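Side-chain contacts in hydrolase, haloacid dehalogenase-like family (Porphyromonas gingivalis, PDB 2I6X), which is a predicted hydrolase of the haloacid dehalogenase superfamily: residues K148-E153 with F172-P177; A178-A183 with F188-P193; F108-T113 with D154-M159; K139-C144 with A161-K166. All blocks are in the same frame, centred on the assembly; numbering follows the deposited sequence.

Contact 1 of 4, residues K148-E153 with F172-P177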
loop_
_atom_site.group_PDB
_atom_site.type_symbol
_atom_site.label_atom_id
_atom_site.label_comp_id
_atom_site.label_asym_id
_atom_site.label_seq_id
_atom_site.Cartn_x
_atom_site.Cartn_y
_atom_site.Cartn_z
ATOM N N LYS A 148 10.225 -0.004 -7.978
ATOM C CA LYS A 148 10.845 0.765 -6.891
ATOM C C LYS A 148 9.980 0.602 -5.643
ATOM O O LYS A 148 8.835 0.148 -5.733
ATOM C CB LYS A 148 10.977 2.266 -7.218
ATOM C CG LYS A 148 11.574 2.638 -8.564
ATOM C CD LYS A 148 11.480 4.127 -8.786
ATOM C CE LYS A 148 12.532 4.606 -9.788
ATOM N NZ LYS A 148 12.107 4.586 -11.210
ATOM N N TYR A 149 10.512 0.972 -4.483
ATOM C CA TYR A 149 9.804 0.717 -3.232
ATOM C C TYR A 149 10.189 1.741 -2.220
ATOM O O TYR A 149 11.317 2.180 -2.175
ATOM C CB TYR A 149 10.062 -0.716 -2.688
ATOM C CG TYR A 149 11.533 -1.076 -2.523
ATOM C CD1 TYR A 149 12.302 -1.518 -3.632
ATOM C CD2 TYR A 149 12.169 -0.974 -1.280
ATOM C CE1 TYR A 149 13.660 -1.841 -3.503
ATOM C CE2 TYR A 149 13.549 -1.286 -1.149
ATOM C CZ TYR A 149 14.272 -1.723 -2.264
ATOM O OH TYR A 149 15.620 -2.044 -2.144
ATOM N N LYS A 150 9.227 2.119 -1.404
ATOM C CA LYS A 150 9.485 2.914 -0.218
ATOM C C LYS A 150 10.313 2.056 0.740
ATOM O O LYS A 150 10.136 0.847 0.781
ATOM C CB LYS A 150 8.172 3.288 0.440
ATOM C CG LYS A 150 7.288 4.140 -0.422
ATOM C CD LYS A 150 5.986 4.535 0.309
ATOM C CE LYS A 150 5.048 3.356 0.369
ATOM N NZ LYS A 150 3.844 3.681 1.154
ATOM N N PRO A 151 11.180 2.687 1.538
ATOM C CA PRO A 151 11.332 4.145 1.676
ATOM C C PRO A 151 12.378 4.838 0.790
ATOM O O PRO A 151 12.818 5.929 1.115
ATOM C CB PRO A 151 11.710 4.303 3.164
ATOM C CG PRO A 151 12.456 2.998 3.504
ATOM C CD PRO A 151 12.081 1.959 2.447
ATOM N N ASN A 152 12.776 4.231 -0.318
ATOM C CA ASN A 152 13.749 4.878 -1.194
ATOM C C ASN A 152 13.139 6.138 -1.767
ATOM O O ASN A 152 11.926 6.190 -2.020
ATOM C CB ASN A 152 14.161 3.958 -2.330
ATOM C CG ASN A 152 14.855 2.711 -1.847
ATOM O OD1 ASN A 152 15.655 2.775 -0.928
ATOM N ND2 ASN A 152 14.553 1.562 -2.469
ATOM N N GLU A 153 13.987 7.142 -1.966
ATOM C CA GLU A 153 13.593 8.405 -2.590
ATOM C C GLU A 153 13.185 8.243 -4.049
ATOM O O GLU A 153 12.293 8.948 -4.508
ATOM C CB GLU A 153 14.711 9.465 -2.453
ATOM C CG GLU A 153 14.871 9.938 -1.032
ATOM C CD GLU A 153 15.962 10.946 -0.816
ATOM O OE1 GLU A 153 16.565 11.453 -1.796
ATOM O OE2 GLU A 153 16.216 11.262 0.370
ATOM N N PHE A 172 1.111 13.748 2.972
ATOM C CA PHE A 172 1.455 12.314 2.788
ATOM C C PHE A 172 1.032 11.526 4.012
ATOM O O PHE A 172 1.463 11.832 5.130
ATOM C CB PHE A 172 2.965 12.158 2.522
ATOM C CG PHE A 172 3.451 10.700 2.414
ATOM C CD1 PHE A 172 3.153 9.923 1.289
ATOM C CD2 PHE A 172 4.232 10.129 3.426
ATOM C CE1 PHE A 172 3.618 8.570 1.172
ATOM C CE2 PHE A 172 4.704 8.811 3.331
ATOM C CZ PHE A 172 4.396 8.018 2.199
ATOM N N ILE A 173 0.140 10.547 3.824
ATOM C CA ILE A 173 -0.466 9.813 4.956
ATOM C C ILE A 173 -0.011 8.370 4.892
ATOM O O ILE A 173 -0.428 7.602 4.006
ATOM C CB ILE A 173 -2.007 9.972 4.992
ATOM C CG1 ILE A 173 -2.400 11.458 4.969
ATOM C CG2 ILE A 173 -2.637 9.229 6.222
ATOM C CD1 ILE A 173 -3.890 11.738 4.632
ATOM N N ASP A 174 0.890 8.003 5.803
ATOM C CA ASP A 174 1.520 6.667 5.780
ATOM C C ASP A 174 1.813 6.249 7.215
ATOM O O ASP A 174 2.251 7.062 7.998
ATOM C CB ASP A 174 2.801 6.678 4.939
ATOM C CG ASP A 174 3.279 5.273 4.506
ATOM O OD1 ASP A 174 3.239 4.323 5.307
ATOM O OD2 ASP A 174 3.741 5.106 3.346
ATOM N N ASP A 175 1.568 4.983 7.534
ATOM C CA ASP A 175 1.738 4.438 8.874
ATOM C C ASP A 175 3.154 3.925 9.071
ATOM O O ASP A 175 3.518 3.505 10.172
ATOM C CB ASP A 175 0.729 3.278 9.111
ATOM C CG ASP A 175 0.897 2.111 8.085
ATOM O OD1 ASP A 175 1.016 2.356 6.839
ATOM O OD2 ASP A 175 0.896 0.941 8.541
ATOM N N GLY A 176 3.930 3.934 7.991
ATOM C CA GLY A 176 5.324 3.507 7.999
ATOM C C GLY A 176 6.270 4.613 8.389
ATOM O O GLY A 176 6.508 5.547 7.601
ATOM N N PRO A 177 6.849 4.512 9.598
ATOM C CA PRO A 177 7.816 5.499 10.072
ATOM C C PRO A 177 8.922 5.839 9.067
ATOM O O PRO A 177 9.233 7.018 8.895
ATOM C CB PRO A 177 8.365 4.854 11.347
ATOM C CG PRO A 177 7.141 4.066 11.890
ATOM C CD PRO A 177 6.562 3.468 10.626
#

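Contact 2 of 4, residues A178-A183 with F188-P193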
loop_
_atom_site.group_PDB
_atom_site.type_symbol
_atom_site.label_atom_id
_atom_site.label_comp_id
_atom_site.label_asym_id
_atom_site.label_seq_id
_atom_site.Cartn_x
_atom_site.Cartn_y
_atom_site.Cartn_z
ATOM N N ALA A 178 9.528 4.831 8.424
ATOM C CA ALA A 178 10.605 5.077 7.433
ATOM C C ALA A 178 10.079 5.786 6.195
ATOM O O ALA A 178 10.741 6.618 5.637
ATOM C CB ALA A 178 11.329 3.760 7.046
ATOM N N ASN A 179 8.868 5.451 5.775
ATOM C CA ASN A 179 8.200 6.120 4.651
ATOM C C ASN A 179 7.942 7.613 4.951
ATOM O O ASN A 179 8.254 8.482 4.124
ATOM C CB ASN A 179 6.879 5.387 4.333
ATOM C CG ASN A 179 7.091 3.925 3.872
ATOM O OD1 ASN A 179 8.207 3.503 3.556
ATOM N ND2 ASN A 179 5.994 3.156 3.815
ATOM N N VAL A 180 7.370 7.885 6.129
ATOM C CA VAL A 180 7.208 9.249 6.648
ATOM C C VAL A 180 8.508 10.045 6.734
ATOM O O VAL A 180 8.580 11.200 6.276
ATOM C CB VAL A 180 6.486 9.225 8.036
ATOM C CG1 VAL A 180 6.603 10.545 8.749
ATOM C CG2 VAL A 180 5.054 8.832 7.862
ATOM N N ALA A 181 9.541 9.450 7.323
ATOM C CA ALA A 181 10.868 10.095 7.380
ATOM C C ALA A 181 11.382 10.506 5.981
ATOM O O ALA A 181 11.932 11.585 5.815
ATOM C CB ALA A 181 11.881 9.185 8.083
ATOM N N THR A 182 11.181 9.661 4.975
ATOM C CA THR A 182 11.617 10.007 3.617
ATOM C C THR A 182 10.782 11.140 3.034
ATOM O O THR A 182 11.326 12.019 2.357
ATOM C CB THR A 182 11.609 8.768 2.664
ATOM O OG1 THR A 182 12.566 7.812 3.125
ATOM C CG2 THR A 182 11.948 9.152 1.238
ATOM N N ALA A 183 9.473 11.129 3.286
ATOM C CA ALA A 183 8.615 12.220 2.783
ATOM C C ALA A 183 8.931 13.569 3.449
ATOM O O ALA A 183 8.939 14.617 2.775
ATOM C CB ALA A 183 7.157 11.883 2.903
ATOM N N PHE A 188 7.587 17.026 2.038
ATOM C CA PHE A 188 6.152 16.765 2.265
ATOM C C PHE A 188 5.663 17.142 3.666
ATOM O O PHE A 188 6.426 17.087 4.630
ATOM C CB PHE A 188 5.782 15.294 2.004
ATOM C CG PHE A 188 5.970 14.862 0.577
ATOM C CD1 PHE A 188 4.893 14.843 -0.304
ATOM C CD2 PHE A 188 7.227 14.454 0.109
ATOM C CE1 PHE A 188 5.056 14.442 -1.614
ATOM C CE2 PHE A 188 7.403 14.048 -1.203
ATOM C CZ PHE A 188 6.328 14.049 -2.082
ATOM N N HIS A 189 4.390 17.549 3.743
ATOM C CA HIS A 189 3.590 17.451 4.971
ATOM C C HIS A 189 3.275 15.989 5.185
ATOM O O HIS A 189 2.978 15.281 4.226
ATOM C CB HIS A 189 2.308 18.273 4.872
ATOM C CG HIS A 189 2.582 19.723 4.652
ATOM N ND1 HIS A 189 2.907 20.577 5.686
ATOM C CD2 HIS A 189 2.681 20.450 3.514
ATOM C CE1 HIS A 189 3.163 21.779 5.196
ATOM N NE2 HIS A 189 3.025 21.732 3.881
ATOM N N THR A 190 3.410 15.527 6.424
ATOM C CA THR A 190 3.162 14.119 6.699
ATOM C C THR A 190 2.163 13.956 7.826
ATOM O O THR A 190 1.978 14.860 8.655
ATOM C CB THR A 190 4.457 13.288 7.019
ATOM O OG1 THR A 190 5.095 13.806 8.192
ATOM C CG2 THR A 190 5.450 13.264 5.839
ATOM N N TYR A 191 1.490 12.813 7.816
ATOM C CA TYR A 191 0.724 12.357 8.978
ATOM C C TYR A 191 0.910 10.842 9.103
ATOM O O TYR A 191 0.856 10.150 8.109
ATOM C CB TYR A 191 -0.753 12.731 8.875
ATOM C CG TYR A 191 -1.506 12.338 10.123
ATOM C CD1 TYR A 191 -1.530 13.180 11.236
ATOM C CD2 TYR A 191 -2.175 11.109 10.204
ATOM C CE1 TYR A 191 -2.194 12.817 12.385
ATOM C CE2 TYR A 191 -2.838 10.731 11.343
ATOM C CZ TYR A 191 -2.849 11.587 12.435
ATOM O OH TYR A 191 -3.521 11.225 13.583
ATOM N N CYS A 192 1.182 10.355 10.314
ATOM C CA CYS A 192 1.497 8.938 10.545
ATOM C C CYS A 192 0.417 8.305 11.415
ATOM O O CYS A 192 0.501 8.329 12.642
ATOM C CB CYS A 192 2.878 8.745 11.188
ATOM S SG CYS A 192 3.504 7.017 11.103
ATOM N N PRO A 193 -0.611 7.737 10.772
ATOM C CA PRO A 193 -1.654 7.073 11.543
ATOM C C PRO A 193 -1.158 5.717 12.025
ATOM O O PRO A 193 -0.178 5.179 11.492
ATOM C CB PRO A 193 -2.784 6.883 10.521
ATOM C CG PRO A 193 -2.079 6.815 9.179
ATOM C CD PRO A 193 -0.822 7.648 9.310
#

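Contact 3 of 4, residues F108-T113 with D154-M159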
loop_
_atom_site.group_PDB
_atom_site.type_symbol
_atom_site.label_atom_id
_atom_site.label_comp_id
_atom_site.label_asym_id
_atom_site.label_seq_id
_atom_site.Cartn_x
_atom_site.Cartn_y
_atom_site.Cartn_z
ATOM N N PHE A 108 -3.736 10.848 -4.609
ATOM C CA PHE A 108 -2.801 9.850 -5.095
ATOM C C PHE A 108 -2.649 8.729 -4.078
ATOM O O PHE A 108 -2.837 8.938 -2.894
ATOM C CB PHE A 108 -1.462 10.513 -5.393
ATOM C CG PHE A 108 -1.580 11.659 -6.357
ATOM C CD1 PHE A 108 -1.588 11.427 -7.738
ATOM C CD2 PHE A 108 -1.727 12.964 -5.887
ATOM C CE1 PHE A 108 -1.737 12.478 -8.627
ATOM C CE2 PHE A 108 -1.849 14.019 -6.777
ATOM C CZ PHE A 108 -1.855 13.777 -8.146
ATOM N N LEU A 109 -2.347 7.532 -4.567
ATOM C CA LEU A 109 -1.951 6.429 -3.710
ATOM C C LEU A 109 -0.458 6.128 -3.919
ATOM O O LEU A 109 0.011 6.020 -5.060
ATOM C CB LEU A 109 -2.808 5.187 -3.979
ATOM C CG LEU A 109 -2.667 4.011 -2.994
ATOM C CD1 LEU A 109 -3.576 4.166 -1.773
ATOM C CD2 LEU A 109 -2.920 2.650 -3.704
ATOM N N LEU A 110 0.296 6.023 -2.828
ATOM C CA LEU A 110 1.673 5.560 -2.945
ATOM C C LEU A 110 1.825 4.369 -2.001
ATOM O O LEU A 110 1.843 4.510 -0.782
ATOM C CB LEU A 110 2.720 6.657 -2.674
ATOM C CG LEU A 110 4.179 6.189 -2.665
ATOM C CD1 LEU A 110 4.547 5.699 -4.045
ATOM C CD2 LEU A 110 5.200 7.266 -2.164
ATOM N N SER A 111 1.989 3.197 -2.604
ATOM C CA SER A 111 1.857 1.966 -1.863
ATOM C C SER A 111 2.923 0.935 -2.202
ATOM O O SER A 111 3.187 0.682 -3.373
ATOM C CB SER A 111 0.449 1.407 -2.113
ATOM O OG SER A 111 0.353 0.102 -1.640
ATOM N N ASN A 112 3.542 0.359 -1.168
ATOM C CA ASN A 112 4.287 -0.899 -1.335
ATOM C C ASN A 112 3.291 -2.039 -1.314
ATOM O O ASN A 112 2.633 -2.282 -0.300
ATOM C CB ASN A 112 5.342 -1.140 -0.261
ATOM C CG ASN A 112 6.571 -0.320 -0.457
ATOM O OD1 ASN A 112 6.737 0.379 -1.462
ATOM N ND2 ASN A 112 7.459 -0.386 0.513
ATOM N N THR A 113 3.208 -2.760 -2.425
ATOM C CA THR A 113 2.183 -3.761 -2.560
ATOM C C THR A 113 2.614 -4.815 -3.576
ATOM O O THR A 113 3.637 -4.678 -4.246
ATOM C CB THR A 113 0.807 -3.089 -2.909
ATOM O OG1 THR A 113 -0.269 -3.986 -2.612
ATOM C CG2 THR A 113 0.732 -2.642 -4.374
ATOM N N ASP A 154 13.794 7.303 -4.772
ATOM C CA ASP A 154 13.444 7.151 -6.185
ATOM C C ASP A 154 11.941 7.010 -6.443
ATOM O O ASP A 154 11.431 7.604 -7.385
ATOM C CB ASP A 154 14.304 6.134 -6.970
ATOM C CG ASP A 154 14.271 4.700 -6.416
ATOM O OD1 ASP A 154 15.229 3.964 -6.779
ATOM O OD2 ASP A 154 13.349 4.284 -5.670
ATOM N N ILE A 155 11.225 6.294 -5.584
ATOM C CA ILE A 155 9.793 6.090 -5.824
ATOM C C ILE A 155 9.009 7.409 -5.588
ATOM O O ILE A 155 8.117 7.749 -6.366
ATOM C CB ILE A 155 9.194 4.868 -5.035
ATOM C CG1 ILE A 155 7.876 4.407 -5.716
ATOM C CG2 ILE A 155 9.072 5.178 -3.486
ATOM C CD1 ILE A 155 7.123 3.205 -5.068
ATOM N N PHE A 156 9.363 8.153 -4.544
ATOM C CA PHE A 156 8.849 9.515 -4.360
ATOM C C PHE A 156 9.135 10.434 -5.552
ATOM O O PHE A 156 8.252 11.214 -5.971
ATOM C CB PHE A 156 9.402 10.132 -3.084
ATOM C CG PHE A 156 8.874 9.476 -1.815
ATOM C CD1 PHE A 156 7.779 10.012 -1.144
ATOM C CD2 PHE A 156 9.471 8.325 -1.311
ATOM C CE1 PHE A 156 7.282 9.417 0.035
ATOM C CE2 PHE A 156 8.988 7.698 -0.121
ATOM C CZ PHE A 156 7.892 8.242 0.551
ATOM N N LEU A 157 10.355 10.349 -6.088
ATOM C CA LEU A 157 10.755 11.236 -7.163
ATOM C C LEU A 157 10.034 10.933 -8.496
ATOM O O LEU A 157 9.653 11.857 -9.218
ATOM C CB LEU A 157 12.289 11.269 -7.317
ATOM C CG LEU A 157 13.116 11.732 -6.093
ATOM C CD1 LEU A 157 14.585 11.744 -6.435
ATOM C CD2 LEU A 157 12.753 13.105 -5.643
ATOM N N GLU A 158 9.844 9.648 -8.805
ATOM C CA GLU A 158 9.063 9.257 -9.967
ATOM C C GLU A 158 7.639 9.839 -9.863
ATOM O O GLU A 158 7.156 10.471 -10.812
ATOM C CB GLU A 158 9.047 7.734 -10.136
ATOM C CG GLU A 158 8.462 7.298 -11.487
ATOM C CD GLU A 158 8.530 5.788 -11.753
ATOM O OE1 GLU A 158 9.485 5.154 -11.271
ATOM O OE2 GLU A 158 7.653 5.231 -12.465
HETATM N N MSE A 159 7.013 9.657 -8.693
HETATM C CA MSE A 159 5.698 10.210 -8.367
HETATM C C MSE A 159 5.586 11.728 -8.580
HETATM O O MSE A 159 4.676 12.201 -9.266
HETATM C CB MSE A 159 5.299 9.854 -6.927
HETATM C CG MSE A 159 4.019 10.558 -6.494
HETATM SE SE MSE A 159 3.320 9.975 -4.765
HETATM C CE MSE A 159 4.665 10.872 -3.630
#

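Contact 4 of 4, residues K139-C144 with A161-K166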
loop_
_atom_site.group_PDB
_atom_site.type_symbol
_atom_site.label_atom_id
_atom_site.label_comp_id
_atom_site.label_asym_id
_atom_site.label_seq_id
_atom_site.Cartn_x
_atom_site.Cartn_y
_atom_site.Cartn_z
ATOM N N LYS A 139 -4.049 9.207 -9.668
ATOM C CA LYS A 139 -3.152 8.116 -10.038
ATOM C C LYS A 139 -2.695 7.241 -8.862
ATOM O O LYS A 139 -2.495 7.717 -7.746
ATOM C CB LYS A 139 -1.941 8.634 -10.821
ATOM C CG LYS A 139 -1.149 7.533 -11.504
ATOM C CD LYS A 139 -0.569 8.015 -12.823
ATOM C CE LYS A 139 0.234 6.935 -13.510
ATOM N NZ LYS A 139 1.010 7.499 -14.698
ATOM N N VAL A 140 -2.528 5.955 -9.169
ATOM C CA VAL A 140 -1.985 4.946 -8.277
ATOM C C VAL A 140 -0.505 4.669 -8.588
ATOM O O VAL A 140 -0.126 4.328 -9.719
ATOM C CB VAL A 140 -2.842 3.654 -8.346
ATOM C CG1 VAL A 140 -2.203 2.517 -7.559
ATOM C CG2 VAL A 140 -4.253 3.952 -7.808
ATOM N N TYR A 141 0.317 4.856 -7.561
ATOM C CA TYR A 141 1.720 4.553 -7.606
ATOM C C TYR A 141 1.994 3.304 -6.760
ATOM O O TYR A 141 2.008 3.346 -5.508
ATOM C CB TYR A 141 2.561 5.784 -7.187
ATOM C CG TYR A 141 2.355 6.977 -8.128
ATOM C CD1 TYR A 141 2.987 7.034 -9.385
ATOM C CD2 TYR A 141 1.507 8.042 -7.768
ATOM C CE1 TYR A 141 2.773 8.117 -10.248
ATOM C CE2 TYR A 141 1.304 9.138 -8.619
ATOM C CZ TYR A 141 1.926 9.175 -9.848
ATOM O OH TYR A 141 1.689 10.264 -10.680
ATOM N N ALA A 142 2.218 2.194 -7.461
ATOM C CA ALA A 142 2.377 0.883 -6.818
ATOM C C ALA A 142 3.776 0.348 -7.023
ATOM O O ALA A 142 4.200 0.166 -8.158
ATOM C CB ALA A 142 1.361 -0.115 -7.381
ATOM N N SER A 143 4.468 0.071 -5.920
ATOM C CA SER A 143 5.845 -0.409 -5.947
ATOM C C SER A 143 6.134 -1.460 -7.029
ATOM O O SER A 143 7.058 -1.296 -7.827
ATOM C CB SER A 143 6.242 -0.932 -4.565
ATOM O OG SER A 143 5.514 -2.091 -4.239
ATOM N N CYS A 144 5.330 -2.515 -7.082
ATOM C CA CYS A 144 5.561 -3.606 -8.044
ATOM C C CYS A 144 5.318 -3.205 -9.497
ATOM O O CYS A 144 5.827 -3.859 -10.406
ATOM C CB CYS A 144 4.754 -4.876 -7.683
ATOM S SG CYS A 144 2.951 -4.637 -7.532
ATOM N N ALA A 161 7.695 13.716 -10.399
ATOM C CA ALA A 161 7.840 13.960 -11.835
ATOM C C ALA A 161 6.548 13.645 -12.616
ATOM O O ALA A 161 6.108 14.443 -13.448
ATOM C CB ALA A 161 9.006 13.168 -12.396
ATOM N N ASP A 162 5.931 12.495 -12.326
ATOM C CA ASP A 162 4.776 12.055 -13.100
ATOM C C ASP A 162 3.513 12.874 -12.813
ATOM O O ASP A 162 2.756 13.184 -13.735
ATOM C CB ASP A 162 4.505 10.557 -12.898
ATOM C CG ASP A 162 3.290 10.060 -13.711
ATOM O OD1 ASP A 162 3.402 9.928 -14.948
ATOM O OD2 ASP A 162 2.217 9.812 -13.119
ATOM N N SER A 163 3.304 13.232 -11.547
ATOM C CA SER A 163 2.097 13.954 -11.124
ATOM C C SER A 163 2.228 15.466 -11.188
ATOM O O SER A 163 1.219 16.170 -11.297
ATOM C CB SER A 163 1.734 13.581 -9.678
ATOM O OG SER A 163 2.724 14.125 -8.808
ATOM N N GLY A 164 3.455 15.959 -11.066
ATOM C CA GLY A 164 3.717 17.392 -10.934
ATOM C C GLY A 164 3.366 18.001 -9.583
ATOM O O GLY A 164 3.231 19.210 -9.463
HETATM N N MSE A 165 3.216 17.169 -8.563
HETATM C CA MSE A 165 2.946 17.655 -7.215
HETATM C C MSE A 165 4.170 18.329 -6.598
HETATM O O MSE A 165 5.296 17.814 -6.671
HETATM C CB MSE A 165 2.457 16.513 -6.321
HETATM C CG MSE A 165 3.512 15.450 -6.033
HETATM SE SE MSE A 165 2.830 13.997 -4.917
HETATM C CE MSE A 165 1.409 13.257 -6.025
ATOM N N LYS A 166 3.947 19.506 -6.023
ATOM C CA LYS A 166 4.936 20.157 -5.161
ATOM C C LYS A 166 4.850 19.530 -3.761
ATOM O O LYS A 166 3.762 19.487 -3.161
ATOM C CB LYS A 166 4.681 21.664 -5.109
ATOM C CG LYS A 166 4.734 22.324 -6.472
ATOM C CD LYS A 166 4.708 23.829 -6.387
ATOM C CE LYS A 166 4.303 24.425 -7.720
ATOM N NZ LYS A 166 4.373 25.921 -7.716
#

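Contact 1 of 4, residues K148-E153 with F172-P177
The Phe172 ring meets Lys150 at its edge: Lys150 CD lies near the ring plane, 4.3 Å from Phe172 CZ. Phe172 also packs edge-to-face with Phe156. The Asp174 carboxylate is held at both oxygens. Lys150 NZ reaches Asp174 OD2 at 2.6 Å in a salt bridge, arriving on the syn side and 22° out of the carboxylate plane, while Asn179 ND2 gives OD2 a second hydrogen bond. Asp174 OD1 is met on its anti side by Gly176 N, 2.8 Å away and 31° out of plane, which closes an Asx turn and fixes the rotation of the carboxylate. Lysine suits its place because the methylene chain can run past an aromatic edge before delivering its ammonium group to a buried acid; a bend at chi3 (-75°) steers the otherwise extended chain there. The sequence around Lys150, with a cis peptide before Pro151, and the acidic pair Asp174-Asp175 resemble motifs III and IV of HAD enzymes, with Asp11 close by. In the fold, the contact joins the loop leading into helix 153-163 to the C-terminal end of strand 170-173, just where the chain turns into helix 177-185.

Contact 2 of 4, residues A178-A183 with F188-P193
Ala183 and Phe188 provide the polar link of this contact. Phe188 N donates to Ala183 O at 2.9 Å with an N-H...O angle of 145°, so the amide five residues on ties the last turns of the helix to the start of the strand. The same carbonyl oxygen lies in the plane of the Phe188 ring, at its edge, 3.2 Å from Phe188 CD2; there it faces the slightly positive rim of the ring rather than its electron-rich face.

Apolar packing makes up the rest. The methyl group of Ala183 rests against two neighbours, with Ala183 CB 3.8 Å from Phe188 CB and 3.7 Å from Thr190 CG2; a side chain this small lets helix and strand come close. One turn earlier, Val180 spreads its two branches along the strand. Val180 CG2 touches Cys192 CB at 4.0 Å, while Val180 CG1 lies 3.6 Å from Thr190 OG1. Being a methyl against an oxygen, that last pair is a van der Waals contact; the hydroxyl has its polar partner in Glu184 OE2.

Strand 170-173, helix 177-185 and strand 189-191 form a beta-alpha-beta unit, and the short axes of helix 178-183 and strand 189-191 run nearly antiparallel, at 165°. Threonine serves two chemistries here, offering a methyl to alanine and a hydroxyl to glutamate. The contact therefore relies on the fit of small aliphatic groups, with one backbone bond anchoring the end where the chain turns back into the sheet.

Contact 3 of 4, residues F108-T113 with D154-M159
Leu110 faces two kinds of partner: its backbone oxygen accepts a hydrogen bond from Lys150 NZ, while its side chain enters an apolar pocket formed by Ile155, Phe156 and Met159. The lysine bond satisfies a carbonyl near the end of the strand and ties the loop before helix 153-163 to it.

A chi1 of 175° swings CG of Leu110 away from the strand's own backbone N and carries both methyls to the helix, where each branch has its own work. Leu110 CD2 sits over one face of the Phe156 ring, 3.9 Å from its centroid and 17° off the normal, a CH-pi contact in which the two side chains cross at about a right angle. Leu110 CD1 meets the end of Ile155, CD1 to CD1, at 3.7 Å. Met159, present as selenomethionine, folds round the remaining flank: its bend at chi3 brings Met159 CE to 3.9 Å from Leu110 CD2, while Met159 SE lies 4.0 Å from Leu110 CB. A branched leucine can thus engage three residues on adjoining turns, and the flexible, unbranched chain of Met159 follows its contour.

Strand 108-111 and helix 154-159 run nearly antiparallel, at 161°, their short axes 10.4 Å apart. Helix 153-163 packs on this face of the parallel sheet, where Val9 of strand 7-10 and Tyr141 of strand 139-142 flank Leu110 and also touch Met159.

Contact 4 of 4, residues K139-C144 with A161-K166
Asp162, near the end of helix 153-163, turns its carboxylate toward Lys139 and toward Tyr141 of the edge strand. Asp162 OD2 accepts from Tyr141 OH at 2.5 Å through its anti lone pair, the ring and carboxylate planes standing 81° apart. Lys139 NZ comes to Asp162 OD2 on the syn side, 3.0 Å away and 33° out of plane, and makes a weaker 3.4 Å bond to Asp162 OD1. The lysine reaches this point with its CG over one face of the Tyr141 ring. Next along the chain, Ser163 places its CB 3.5 Å from Tyr141 OH, while its hydroxyl serves the helix end: Ser163 OG bonds to Met159 O and accepts from Met165 N at 3.1 Å, an ST turn formed as the chain leaves the helix at Gly164. Tyrosine suits the boundary, since its ring can pack inward on Phe108 and Leu110 while the hydroxyl reaches the acid at the rim. Two donors on one oxygen hold Asp162 in place, and the ammonium group and the hydroxyl together would be expected to favour its ionised form.

Contacts 1 and 3 are buried near the middle of the chain, whereas contacts 2 and 4 are only partly buried and belong to the two outermost strands of the same parallel sheet. Helix 153-163 is used by both contacts 3 and 4: its first turns offer hydrocarbon to the inner strand 106-111, its exposed end a charged group to the neighbouring edge strand. Contacts 1 and 2 meet around helix 177-185 and the adjacent strands 170-173 and 189-191. Two salt bridges contrast with each other, one enclosed at the C-terminal end of the sheet in contact 1, the other at the surface in contact 4. Contacts 2 and 3 rest mainly on apolar fit, and Phe156 brings them together.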